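Local coordinates for protein guanine nucleotide exchange factor p115rhogef (Homo sapiens, PDB 1IAP) that probably serves as the G-alpha-binding RGS-like domain of a Rho exchange factor, which links heterotrimeric G protein signalling to Rho activation, at residues 13-18 against 186-191; 17-22 against 151-156; 21-26 against 158-163; 33-38 against 178-183; 165-168 against 172-175. One frame throughout, in Å; residues are numbered along the deposited sequence.

Contact 1: residues 13-18 against 186-191; sequences RRPAHL and RHLGVR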
# COMPACT_ATOMS: atom_id res chain seq x y z
N ARG A 13 7.69 -0.42 -5.84
CA ARG A 13 8.36 0.61 -6.62
C ARG A 13 7.79 0.80 -8.03
O ARG A 13 8.19 1.72 -8.74
CB ARG A 13 9.85 0.28 -6.74
CG ARG A 13 10.50 -0.06 -5.41
CD ARG A 13 11.95 -0.49 -5.59
NE ARG A 13 12.54 -0.90 -4.32
CZ ARG A 13 13.68 -1.58 -4.20
NH1 ARG A 13 14.37 -1.92 -5.29
NH2 ARG A 13 14.13 -1.93 -3.01
N ARG A 14 6.87 -0.08 -8.43
CA ARG A 14 6.27 -0.02 -9.77
C ARG A 14 4.82 0.44 -9.63
O ARG A 14 3.92 -0.38 -9.43
CB ARG A 14 6.35 -1.40 -10.42
CG ARG A 14 7.71 -2.09 -10.20
CD ARG A 14 8.69 -1.92 -11.36
NE ARG A 14 9.02 -0.52 -11.66
CZ ARG A 14 9.97 0.18 -11.05
NH1 ARG A 14 10.69 -0.36 -10.08
NH2 ARG A 14 10.21 1.43 -11.43
N PRO A 15 4.57 1.75 -9.79
CA PRO A 15 3.25 2.37 -9.67
C PRO A 15 2.09 1.76 -10.45
O PRO A 15 1.01 1.58 -9.89
CB PRO A 15 3.52 3.83 -10.03
CG PRO A 15 4.68 3.75 -10.96
CD PRO A 15 5.56 2.71 -10.33
N ALA A 16 2.31 1.44 -11.72
CA ALA A 16 1.25 0.85 -12.55
C ALA A 16 0.93 -0.57 -12.10
O ALA A 16 -0.23 -0.95 -11.94
CB ALA A 16 1.64 0.87 -14.01
N HIS A 17 1.98 -1.36 -11.89
CA HIS A 17 1.82 -2.74 -11.46
C HIS A 17 1.19 -2.78 -10.07
O HIS A 17 0.28 -3.57 -9.83
CB HIS A 17 3.17 -3.46 -11.50
CG HIS A 17 3.77 -3.49 -12.87
ND1 HIS A 17 3.83 -4.64 -13.63
CD2 HIS A 17 4.22 -2.49 -13.66
CE1 HIS A 17 4.28 -4.33 -14.84
NE2 HIS A 17 4.53 -3.04 -14.88
N LEU A 18 1.59 -1.84 -9.22
CA LEU A 18 1.03 -1.74 -7.87
C LEU A 18 -0.46 -1.38 -7.91
O LEU A 18 -1.25 -1.95 -7.16
CB LEU A 18 1.83 -0.73 -7.04
CG LEU A 18 1.46 -0.65 -5.56
CD1 LEU A 18 1.59 -2.03 -4.91
CD2 LEU A 18 2.36 0.36 -4.86
N ARG A 186 1.28 9.24 -4.35
CA ARG A 186 1.88 10.57 -4.36
C ARG A 186 3.36 10.44 -4.00
O ARG A 186 4.21 11.17 -4.52
CB ARG A 186 1.15 11.43 -3.33
CG ARG A 186 1.34 12.92 -3.47
CD ARG A 186 0.33 13.63 -2.57
NE ARG A 186 -1.04 13.21 -2.90
CZ ARG A 186 -1.95 12.83 -2.00
NH1 ARG A 186 -1.66 12.81 -0.71
NH2 ARG A 186 -3.15 12.45 -2.42
N HIS A 187 3.67 9.46 -3.15
CA HIS A 187 5.03 9.18 -2.72
C HIS A 187 5.86 8.64 -3.89
O HIS A 187 7.08 8.79 -3.92
CB HIS A 187 5.00 8.16 -1.57
CG HIS A 187 6.36 7.77 -1.07
ND1 HIS A 187 6.96 6.58 -1.40
CD2 HIS A 187 7.22 8.41 -0.24
CE1 HIS A 187 8.14 6.50 -0.80
NE2 HIS A 187 8.31 7.60 -0.09
N LEU A 188 5.20 8.00 -4.85
CA LEU A 188 5.88 7.46 -6.02
C LEU A 188 5.90 8.47 -7.16
O LEU A 188 6.34 8.16 -8.27
CB LEU A 188 5.20 6.17 -6.49
CG LEU A 188 5.16 4.99 -5.51
CD1 LEU A 188 4.44 3.82 -6.16
CD2 LEU A 188 6.57 4.60 -5.08
N GLY A 189 5.43 9.69 -6.89
CA GLY A 189 5.42 10.73 -7.91
C GLY A 189 4.18 10.70 -8.79
O GLY A 189 4.09 11.43 -9.78
N VAL A 190 3.22 9.85 -8.43
CA VAL A 190 1.98 9.72 -9.18
C VAL A 190 1.00 10.80 -8.75
O VAL A 190 0.53 10.81 -7.61
CB VAL A 190 1.36 8.31 -9.01
CG1 VAL A 190 0.02 8.21 -9.72
CG2 VAL A 190 2.32 7.26 -9.54
N ARG A 191 0.71 11.71 -9.68
CA ARG A 191 -0.20 12.81 -9.42
C ARG A 191 -1.64 12.35 -9.24
O ARG A 191 -2.15 11.53 -10.01
CB ARG A 191 -0.12 13.84 -10.55
CG ARG A 191 1.29 14.35 -10.80
CD ARG A 191 1.34 15.32 -11.96
NE ARG A 191 2.72 15.62 -12.34
CZ ARG A 191 3.36 15.04 -13.35
NH1 ARG A 191 2.75 14.12 -14.09
NH2 ARG A 191 4.62 15.37 -13.62
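P15 and L188 come closest in backbone, CA to CA 6.8 Å, where the start of helix 15-28 faces the chain leaving helix 171-187 in this RGS-like fold. The second segment carries a Schellman motif. G189, with positive phi (86°), is its C-prime residue. G189 N bonds back to R186 O at 3.0 Å, and V190 N bonds to M185 O. This turn ends helix 171-187, the last helix of the modelled chain. It also puts L188 and V190 on the side that meets P15.

The contact itself is apolar. The P15 ring offers CB to two side chains at once. L188 CD1 lies 4.0 Å from P15 CB. L188 CG is anti to its own carbonyl carbon (chi1 -61°) and CD1 extends from it (chi2 180°), which carries this methyl across to the proline. The same L188 CD1 meets L18 CD2 at 4.2 Å, one turn further along helix 15-28. At the start of that helix R14 takes the N-cap position, and L18 N bonds to R14 O.

R14 NE makes a salt bridge with E149 OE2 of helix 142-162, and R150 NE of that helix bonds to L188 O. P15 also touches A153. V190 has CG2 anti to its carbonyl carbon, and this methyl approaches P15 CB to 3.7 Å.

Contact 2: residues 17-22 against 151-156; sequences HLMALL and HVAERL
M19, L156 and A153 carry this contact between two helices of the all-helical RGS-like domain. Helices 15-28 and 142-162 run nearly side by side here. The axes of the two segments approach to 9.1 Å, and their directions differ by 23°. M19 and A153 are the nearest backbone pair, CA to CA 6.2 Å.

M19 buries the most surface here. Its CG lies anti to its carbonyl carbon. The chain then bends at chi2 (-54°) and again at chi3 (-53°). These two bends lay the thioether along the neighbouring helix instead of pointing it straight across. Successive atoms therefore touch different parts of that helix. M19 CB rests against L156 CB at 3.8 Å. M19 CG lies 4.1 Å from A153 CB and also packs near the A153 carbonyl oxygen. Beyond the sulfur, M19 CE reaches the backbone of L156.

L156 answers with its branch. Its CD1 also touches M19 CB, and A20 flanks this methyl through its backbone N. A153 has just its CB to offer, and M19 CG packs against it. All four residues are buried. Around them, M19 also meets I181 and M185 of helix 171-187, A20 touches L131 of helix 128-135, and L156 touches W127 of a loop. At the far end of M19, CE lies 3.9 Å from L156 O.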
# COMPACT_ATOMS: atom_id res chain seq x y z
N HIS A 17 1.98 -1.36 -11.89
CA HIS A 17 1.82 -2.74 -11.46
C HIS A 17 1.19 -2.78 -10.07
O HIS A 17 0.28 -3.57 -9.83
CB HIS A 17 3.17 -3.46 -11.50
CG HIS A 17 3.77 -3.49 -12.87
ND1 HIS A 17 3.83 -4.64 -13.63
CD2 HIS A 17 4.22 -2.49 -13.66
CE1 HIS A 17 4.28 -4.33 -14.84
NE2 HIS A 17 4.53 -3.04 -14.88
N LEU A 18 1.59 -1.84 -9.22
CA LEU A 18 1.03 -1.74 -7.87
C LEU A 18 -0.46 -1.38 -7.91
O LEU A 18 -1.25 -1.95 -7.16
CB LEU A 18 1.83 -0.73 -7.04
CG LEU A 18 1.46 -0.65 -5.56
CD1 LEU A 18 1.59 -2.03 -4.91
CD2 LEU A 18 2.36 0.36 -4.86
N MET A 19 -0.85 -0.45 -8.78
CA MET A 19 -2.25 -0.07 -8.91
C MET A 19 -3.13 -1.27 -9.30
O MET A 19 -4.25 -1.40 -8.82
CB MET A 19 -2.45 1.06 -9.94
CG MET A 19 -2.19 2.47 -9.40
SD MET A 19 -3.15 2.84 -7.90
CE MET A 19 -4.81 2.43 -8.43
N ALA A 20 -2.64 -2.12 -10.21
CA ALA A 20 -3.39 -3.29 -10.64
C ALA A 20 -3.58 -4.22 -9.45
O ALA A 20 -4.68 -4.72 -9.19
CB ALA A 20 -2.65 -4.02 -11.79
N LEU A 21 -2.50 -4.42 -8.69
CA LEU A 21 -2.53 -5.27 -7.51
C LEU A 21 -3.50 -4.70 -6.48
O LEU A 21 -4.30 -5.44 -5.90
CB LEU A 21 -1.13 -5.38 -6.89
CG LEU A 21 -1.00 -6.07 -5.53
CD1 LEU A 21 -1.40 -7.54 -5.65
CD2 LEU A 21 0.43 -5.94 -5.02
N LEU A 22 -3.44 -3.39 -6.27
CA LEU A 22 -4.31 -2.71 -5.32
C LEU A 22 -5.77 -2.89 -5.68
O LEU A 22 -6.59 -3.18 -4.81
CB LEU A 22 -3.97 -1.21 -5.25
CG LEU A 22 -3.20 -0.61 -4.06
CD1 LEU A 22 -2.90 -1.62 -2.98
CD2 LEU A 22 -1.93 0.04 -4.56
N HIS A 151 2.45 7.69 -15.56
CA HIS A 151 1.33 8.14 -16.40
C HIS A 151 0.20 7.12 -16.36
O HIS A 151 -0.96 7.47 -16.15
CB HIS A 151 1.79 8.35 -17.85
CG HIS A 151 0.73 8.91 -18.75
ND1 HIS A 151 0.03 8.14 -19.65
CD2 HIS A 151 0.26 10.17 -18.89
CE1 HIS A 151 -0.83 8.90 -20.30
NE2 HIS A 151 -0.71 10.13 -19.86
N VAL A 152 0.56 5.85 -16.56
CA VAL A 152 -0.40 4.75 -16.55
C VAL A 152 -1.06 4.63 -15.18
O VAL A 152 -2.28 4.49 -15.07
CB VAL A 152 0.30 3.42 -16.93
CG1 VAL A 152 -0.62 2.21 -16.65
CG2 VAL A 152 0.70 3.46 -18.39
N ALA A 153 -0.24 4.66 -14.13
CA ALA A 153 -0.74 4.55 -12.76
C ALA A 153 -1.76 5.65 -12.46
O ALA A 153 -2.76 5.40 -11.79
CB ALA A 153 0.41 4.61 -11.77
N GLU A 154 -1.52 6.86 -12.96
CA GLU A 154 -2.44 7.97 -12.73
C GLU A 154 -3.82 7.65 -13.29
O GLU A 154 -4.84 7.85 -12.63
CB GLU A 154 -1.89 9.25 -13.35
CG GLU A 154 -0.71 9.82 -12.58
CD GLU A 154 0.01 10.96 -13.29
OE1 GLU A 154 -0.47 11.42 -14.35
OE2 GLU A 154 1.06 11.39 -12.76
N ARG A 155 -3.85 7.10 -14.50
CA ARG A 155 -5.11 6.74 -15.12
C ARG A 155 -5.81 5.63 -14.33
O ARG A 155 -7.03 5.65 -14.17
CB ARG A 155 -4.91 6.30 -16.57
CG ARG A 155 -6.20 5.86 -17.24
CD ARG A 155 -6.04 5.64 -18.73
NE ARG A 155 -7.22 4.99 -19.30
CZ ARG A 155 -7.26 3.71 -19.65
NH1 ARG A 155 -6.20 2.94 -19.49
NH2 ARG A 155 -8.38 3.20 -20.16
N LEU A 156 -5.03 4.67 -13.84
CA LEU A 156 -5.60 3.56 -13.07
C LEU A 156 -6.14 4.08 -11.74
O LEU A 156 -7.18 3.63 -11.29
CB LEU A 156 -4.58 2.45 -12.83
CG LEU A 156 -3.79 1.89 -14.03
CD1 LEU A 156 -3.26 0.51 -13.68
CD2 LEU A 156 -4.64 1.84 -15.28

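Contact 3: residues 21-26 against 158-163; sequences LLQHVA and MHLEEM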
# COMPACT_ATOMS: atom_id res chain seq x y z
N LEU A 21 -2.50 -4.42 -8.69
CA LEU A 21 -2.53 -5.27 -7.51
C LEU A 21 -3.50 -4.70 -6.48
O LEU A 21 -4.30 -5.44 -5.90
CB LEU A 21 -1.13 -5.38 -6.89
CG LEU A 21 -1.00 -6.07 -5.53
CD1 LEU A 21 -1.40 -7.54 -5.65
CD2 LEU A 21 0.43 -5.94 -5.02
N LEU A 22 -3.44 -3.39 -6.27
CA LEU A 22 -4.31 -2.71 -5.32
C LEU A 22 -5.77 -2.89 -5.68
O LEU A 22 -6.59 -3.18 -4.81
CB LEU A 22 -3.97 -1.21 -5.25
CG LEU A 22 -3.20 -0.61 -4.06
CD1 LEU A 22 -2.90 -1.62 -2.98
CD2 LEU A 22 -1.93 0.04 -4.56
N GLN A 23 -6.11 -2.70 -6.96
CA GLN A 23 -7.50 -2.86 -7.38
C GLN A 23 -7.97 -4.28 -7.13
O GLN A 23 -9.10 -4.49 -6.69
CB GLN A 23 -7.69 -2.50 -8.86
CG GLN A 23 -9.13 -2.71 -9.32
CD GLN A 23 -9.40 -2.16 -10.70
OE1 GLN A 23 -10.16 -2.75 -11.48
NE2 GLN A 23 -8.81 -1.02 -11.00
N HIS A 24 -7.11 -5.25 -7.40
CA HIS A 24 -7.43 -6.65 -7.18
C HIS A 24 -7.73 -6.88 -5.69
O HIS A 24 -8.82 -7.30 -5.33
CB HIS A 24 -6.25 -7.53 -7.62
CG HIS A 24 -6.48 -9.00 -7.44
ND1 HIS A 24 -7.37 -9.72 -8.22
CD2 HIS A 24 -5.93 -9.89 -6.58
CE1 HIS A 24 -7.35 -10.99 -7.85
NE2 HIS A 24 -6.48 -11.12 -6.86
N VAL A 25 -6.76 -6.55 -4.84
CA VAL A 25 -6.89 -6.71 -3.39
C VAL A 25 -8.09 -5.95 -2.81
O VAL A 25 -8.87 -6.52 -2.05
CB VAL A 25 -5.57 -6.28 -2.68
CG1 VAL A 25 -5.76 -6.27 -1.17
CG2 VAL A 25 -4.45 -7.23 -3.06
N ALA A 26 -8.26 -4.69 -3.20
CA ALA A 26 -9.37 -3.88 -2.70
C ALA A 26 -10.74 -4.50 -3.00
O ALA A 26 -11.70 -4.28 -2.27
CB ALA A 26 -9.30 -2.47 -3.28
N MET A 158 -7.28 7.14 -11.15
CA MET A 158 -8.48 7.90 -11.45
C MET A 158 -9.65 6.95 -11.61
O MET A 158 -10.74 7.20 -11.09
CB MET A 158 -8.28 8.72 -12.73
CG MET A 158 -9.50 9.51 -13.16
SD MET A 158 -9.21 10.47 -14.66
CE MET A 158 -8.46 11.96 -13.96
N HIS A 159 -9.40 5.83 -12.28
CA HIS A 159 -10.43 4.83 -12.50
C HIS A 159 -10.89 4.17 -11.21
O HIS A 159 -12.09 3.93 -11.03
CB HIS A 159 -9.94 3.77 -13.48
CG HIS A 159 -11.02 2.88 -14.00
ND1 HIS A 159 -11.47 1.77 -13.32
CD2 HIS A 159 -11.75 2.93 -15.14
CE1 HIS A 159 -12.42 1.17 -14.01
NE2 HIS A 159 -12.61 1.86 -15.13
N LEU A 160 -9.96 3.89 -10.30
CA LEU A 160 -10.31 3.26 -9.04
C LEU A 160 -11.17 4.19 -8.20
O LEU A 160 -12.13 3.75 -7.56
CB LEU A 160 -9.04 2.85 -8.27
CG LEU A 160 -9.26 2.13 -6.94
CD1 LEU A 160 -10.28 0.99 -7.09
CD2 LEU A 160 -7.95 1.59 -6.42
N GLU A 161 -10.86 5.49 -8.23
CA GLU A 161 -11.63 6.48 -7.48
C GLU A 161 -13.06 6.57 -8.01
O GLU A 161 -14.02 6.70 -7.24
CB GLU A 161 -10.96 7.85 -7.54
CG GLU A 161 -11.65 8.88 -6.66
CD GLU A 161 -10.97 10.23 -6.67
OE1 GLU A 161 -9.72 10.28 -6.64
OE2 GLU A 161 -11.69 11.25 -6.71
N GLU A 162 -13.19 6.50 -9.33
CA GLU A 162 -14.50 6.56 -9.97
C GLU A 162 -15.33 5.36 -9.53
O GLU A 162 -16.52 5.51 -9.23
CB GLU A 162 -14.36 6.59 -11.49
CG GLU A 162 -13.71 7.86 -12.01
CD GLU A 162 -13.61 7.92 -13.53
OE1 GLU A 162 -13.54 6.86 -14.19
OE2 GLU A 162 -13.58 9.05 -14.06
N MET A 163 -14.70 4.19 -9.46
CA MET A 163 -15.38 2.97 -9.04
C MET A 163 -15.24 2.72 -7.54
O MET A 163 -15.34 1.58 -7.07
CB MET A 163 -14.82 1.76 -9.81
CG MET A 163 -14.99 1.85 -11.32
SD MET A 163 -16.72 1.98 -11.83
CE MET A 163 -16.85 3.75 -12.19
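The shortest sound polar bond here runs within one helix, A26 N to L22 O at 2.8 Å, in the turn from which Q23 faces L160 and H159. It belongs to helix 15-28. The opposing segment ends helix 142-162. There M163 N still bonds to H159 O at 3.1 Å, although M163 itself leaves helical geometry. The two backbones are closest at Q23 and L160, CA to CA 6.9 Å.

Q23 is stretched out, with CG anti to the backbone N (chi1 178°) and the next torsion also extended (chi2 171°). Its aliphatic part runs past L160, and Q23 CG stands 4.5 Å from L160 CD1. This is a loose touch. The end of the Q23 side chain lies near the H159 ring, at the limit of contact. The H159 ring also packs edge-to-face with W127. Q23 also touches P126, next to W127 in the loop before helix 128-135.

L160 is buried, and it turns to other neighbours as well. It touches I181 of helix 171-187 and I167 of the loop that follows its own helix. On another side of helix 15-28, H24 NE2 bonds to D115 OD1.

The contact thus grades from an apolar inner part at L160 to a more polar outer part at H159. At this end of the helix pair in the RGS-like domain, the segments meet through loose packing, without a bond between them.

Contact 4: residues 33-38 against 178-183; sequences PLLCCL and VNAIGL
L35 reaches across to A180 and I181 with its two methyl branches, joining helix 32-43 to helix 171-187 of the RGS-like domain near the centre of the chain. L35 and A180 are the nearest backbone pair, CA to CA 6.7 Å.

The conformation of L35 places both its methyls on the other helix. Its CG is anti to the carbonyl carbon and beside the backbone N (chi1 -66°). From there CD1 continues in an extended line (chi2 173°), while CD2 branches off. CD1 ends on A180 CB at 3.8 Å. CD2 meets I181 CG1 at 3.7 Å, and it also stays near A180 CB, at 4.2 Å. The leucine fork therefore straddles two successive residues of the opposite helix.

I181 takes a similar first torsion (chi1 -69°), which sets CG1 anti to its own carbonyl carbon, beside the backbone N. It presents this methylene to L35, and the two side chains cross at a slant. I181 also packs on M19 and L22 of helix 15-28.

Neighbouring residues complete the setting. L35 touches F62 of helix 48-63, and A180 O accepts a hydrogen bond from H39 NE2. Between the two segments themselves only hydrocarbon groups meet. The contact is thus buried apolar packing, and the H39 to A180 bond beside it gives these two helices a polar link.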
# COMPACT_ATOMS: atom_id res chain seq x y z
N PRO A 33 -3.86 -4.83 5.38
CA PRO A 33 -2.50 -5.39 5.41
C PRO A 33 -1.53 -4.85 4.36
O PRO A 33 -0.41 -4.45 4.69
CB PRO A 33 -2.75 -6.88 5.25
CG PRO A 33 -4.05 -7.07 5.96
CD PRO A 33 -4.86 -5.91 5.42
N LEU A 34 -1.94 -4.85 3.10
CA LEU A 34 -1.08 -4.36 2.03
C LEU A 34 -0.86 -2.86 2.15
O LEU A 34 0.26 -2.40 2.02
CB LEU A 34 -1.68 -4.69 0.65
CG LEU A 34 -0.92 -4.21 -0.60
CD1 LEU A 34 0.51 -4.76 -0.63
CD2 LEU A 34 -1.67 -4.65 -1.85
N LEU A 35 -1.93 -2.11 2.43
CA LEU A 35 -1.83 -0.66 2.56
C LEU A 35 -0.92 -0.28 3.72
O LEU A 35 -0.17 0.69 3.64
CB LEU A 35 -3.21 -0.05 2.74
CG LEU A 35 -4.16 -0.17 1.54
CD1 LEU A 35 -5.54 0.32 1.92
CD2 LEU A 35 -3.60 0.59 0.35
N CYS A 36 -0.98 -1.06 4.79
CA CYS A 36 -0.17 -0.84 5.98
C CYS A 36 1.32 -0.99 5.64
O CYS A 36 2.13 -0.14 6.00
CB CYS A 36 -0.59 -1.83 7.07
SG CYS A 36 0.42 -1.78 8.56
N CYS A 37 1.65 -2.05 4.91
CA CYS A 37 3.03 -2.31 4.52
C CYS A 37 3.58 -1.20 3.63
O CYS A 37 4.74 -0.81 3.77
CB CYS A 37 3.14 -3.65 3.78
SG CYS A 37 2.99 -5.11 4.84
N LEU A 38 2.75 -0.69 2.72
CA LEU A 38 3.18 0.38 1.82
C LEU A 38 3.44 1.67 2.60
O LEU A 38 4.45 2.34 2.37
CB LEU A 38 2.12 0.62 0.73
CG LEU A 38 1.78 -0.56 -0.19
CD1 LEU A 38 0.69 -0.15 -1.20
CD2 LEU A 38 3.03 -1.03 -0.93
N VAL A 178 -9.18 4.67 -0.74
CA VAL A 178 -8.79 5.62 -1.78
C VAL A 178 -7.74 6.61 -1.24
O VAL A 178 -6.73 6.86 -1.90
CB VAL A 178 -10.01 6.35 -2.37
CG1 VAL A 178 -9.57 7.53 -3.23
CG2 VAL A 178 -10.82 5.38 -3.21
N ASN A 179 -7.97 7.13 -0.04
CA ASN A 179 -7.04 8.07 0.59
C ASN A 179 -5.68 7.40 0.79
O ASN A 179 -4.63 7.97 0.49
CB ASN A 179 -7.56 8.52 1.95
CG ASN A 179 -8.77 9.42 1.85
OD1 ASN A 179 -9.05 9.96 0.78
ND2 ASN A 179 -9.49 9.59 2.95
N ALA A 180 -5.71 6.18 1.30
CA ALA A 180 -4.50 5.42 1.57
C ALA A 180 -3.69 5.18 0.30
O ALA A 180 -2.47 5.35 0.29
CB ALA A 180 -4.85 4.09 2.24
N ILE A 181 -4.37 4.76 -0.77
CA ILE A 181 -3.68 4.52 -2.04
C ILE A 181 -3.17 5.85 -2.58
O ILE A 181 -2.03 5.95 -3.01
CB ILE A 181 -4.62 3.82 -3.07
CG1 ILE A 181 -4.91 2.39 -2.60
CG2 ILE A 181 -3.97 3.79 -4.44
CD1 ILE A 181 -6.05 1.72 -3.34
N GLY A 182 -4.00 6.89 -2.47
CA GLY A 182 -3.61 8.20 -2.94
C GLY A 182 -2.33 8.69 -2.28
O GLY A 182 -1.41 9.18 -2.94
N LEU A 183 -2.25 8.50 -0.96
CA LEU A 183 -1.09 8.92 -0.19
C LEU A 183 0.19 8.26 -0.67
O LEU A 183 1.20 8.93 -0.91
CB LEU A 183 -1.31 8.63 1.30
CG LEU A 183 -0.26 9.18 2.28
CD1 LEU A 183 -0.26 10.70 2.22
CD2 LEU A 183 -0.57 8.71 3.68

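Contact 5: residues 165-168 against 172-175; sequences HTIS and EKSA
This is a local contact in which the loop after helix 142-162 folds back on the start of helix 171-187. It forms part of the loop that connects these two helices of the RGS-like fold, the last two of the modelled chain. S168 and S174 are the nearest backbone pair, CA to CA 5.5 Å.

I167 supplies the apolar part. Its CB lies 4.0 Å from S174 CB, and its side chain also packs on V177 and V178. S168 meets K173 alongside. S168 OG is 3.5 Å from K173 CD, while S168 OG also hydrogen-bonds to D170 N, as in an ST turn. The lysine chain is extended until chi4 (-66°), where it bends and brings NZ back over S168 CB at 3.6 Å. NZ also stands 3.8 Å from I167 O.

S174 OG sits between its backbone N and carbonyl carbon (chi1 65°). There it bonds to Q164 NE2 and, weakly, to E171 O. It also bonds to a water at 2.8 Å. That water bridges the segments: it donates to S168 O, and its oxygen lies 2.6 Å from S168 O.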
# COMPACT_ATOMS: atom_id res chain seq x y z
N HIS A 165 -17.15 3.01 -5.00
CA HIS A 165 -18.24 2.26 -4.36
C HIS A 165 -18.11 0.74 -4.44
O HIS A 165 -18.64 0.03 -3.59
CB HIS A 165 -19.60 2.70 -4.92
CG HIS A 165 -19.69 2.63 -6.41
ND1 HIS A 165 -19.11 3.56 -7.24
CD2 HIS A 165 -20.31 1.74 -7.22
CE1 HIS A 165 -19.36 3.25 -8.50
NE2 HIS A 165 -20.09 2.15 -8.52
N THR A 166 -17.38 0.25 -5.45
CA THR A 166 -17.19 -1.18 -5.62
C THR A 166 -16.17 -1.75 -4.64
O THR A 166 -16.08 -2.97 -4.48
CB THR A 166 -16.75 -1.52 -7.06
OG1 THR A 166 -15.41 -1.04 -7.28
CG2 THR A 166 -17.70 -0.90 -8.08
N ILE A 167 -15.40 -0.88 -4.00
CA ILE A 167 -14.39 -1.31 -3.04
C ILE A 167 -15.10 -1.87 -1.81
O ILE A 167 -14.70 -2.89 -1.26
CB ILE A 167 -13.50 -0.13 -2.59
CG1 ILE A 167 -12.74 0.44 -3.79
CG2 ILE A 167 -12.53 -0.58 -1.48
CD1 ILE A 167 -11.91 1.68 -3.49
N SER A 168 -16.17 -1.19 -1.42
CA SER A 168 -16.98 -1.57 -0.27
C SER A 168 -18.26 -0.74 -0.24
O SER A 168 -18.31 0.37 -0.77
CB SER A 168 -16.20 -1.31 1.02
OG SER A 168 -17.02 -1.55 2.16
N GLU A 172 -17.13 4.91 4.45
CA GLU A 172 -15.98 5.23 5.28
C GLU A 172 -14.81 4.33 4.89
O GLU A 172 -13.68 4.79 4.77
CB GLU A 172 -16.34 5.03 6.76
CG GLU A 172 -15.20 5.24 7.74
CD GLU A 172 -15.63 5.03 9.19
OE1 GLU A 172 -15.87 6.04 9.89
OE2 GLU A 172 -15.71 3.86 9.64
N LYS A 173 -15.10 3.06 4.63
CA LYS A 173 -14.08 2.10 4.25
C LYS A 173 -13.50 2.39 2.86
O LYS A 173 -12.29 2.47 2.69
CB LYS A 173 -14.64 0.68 4.30
CG LYS A 173 -13.65 -0.41 3.92
CD LYS A 173 -14.21 -1.79 4.23
CE LYS A 173 -13.29 -2.90 3.73
NZ LYS A 173 -13.21 -2.94 2.24
N SER A 174 -14.36 2.58 1.87
CA SER A 174 -13.89 2.85 0.52
C SER A 174 -13.11 4.16 0.46
O SER A 174 -12.11 4.27 -0.25
CB SER A 174 -15.05 2.84 -0.48
OG SER A 174 -15.94 3.90 -0.22
N ALA A 175 -13.54 5.15 1.24
CA ALA A 175 -12.86 6.44 1.28
C ALA A 175 -11.47 6.29 1.89
O ALA A 175 -10.50 6.87 1.40
CB ALA A 175 -13.68 7.45 2.06
O HOH W 1 -18.51 2.97 -0.75

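Contacts 1, 2 and 3 follow one another along helix 15-28. Contacts 1 and 2 have centres 7 Å apart and share H17 and L18; contacts 2 and 3, 8 Å apart, share L21 and L22. M19 CE of contact 2 touches L160 CD2 of contact 3 at 3.8 Å. P15 C of contact 1 packs on A153 CB of contact 2 at 3.6 Å. Contact 4 joins this group through I181, whose CD1 lies 3.6 Å from L160 CD2. Contact 5 packs on contact 3 through I167 and L160, and on contact 4 through I167 and V178. Contacts 1 and 5 are farthest apart, with centres about 21 Å apart.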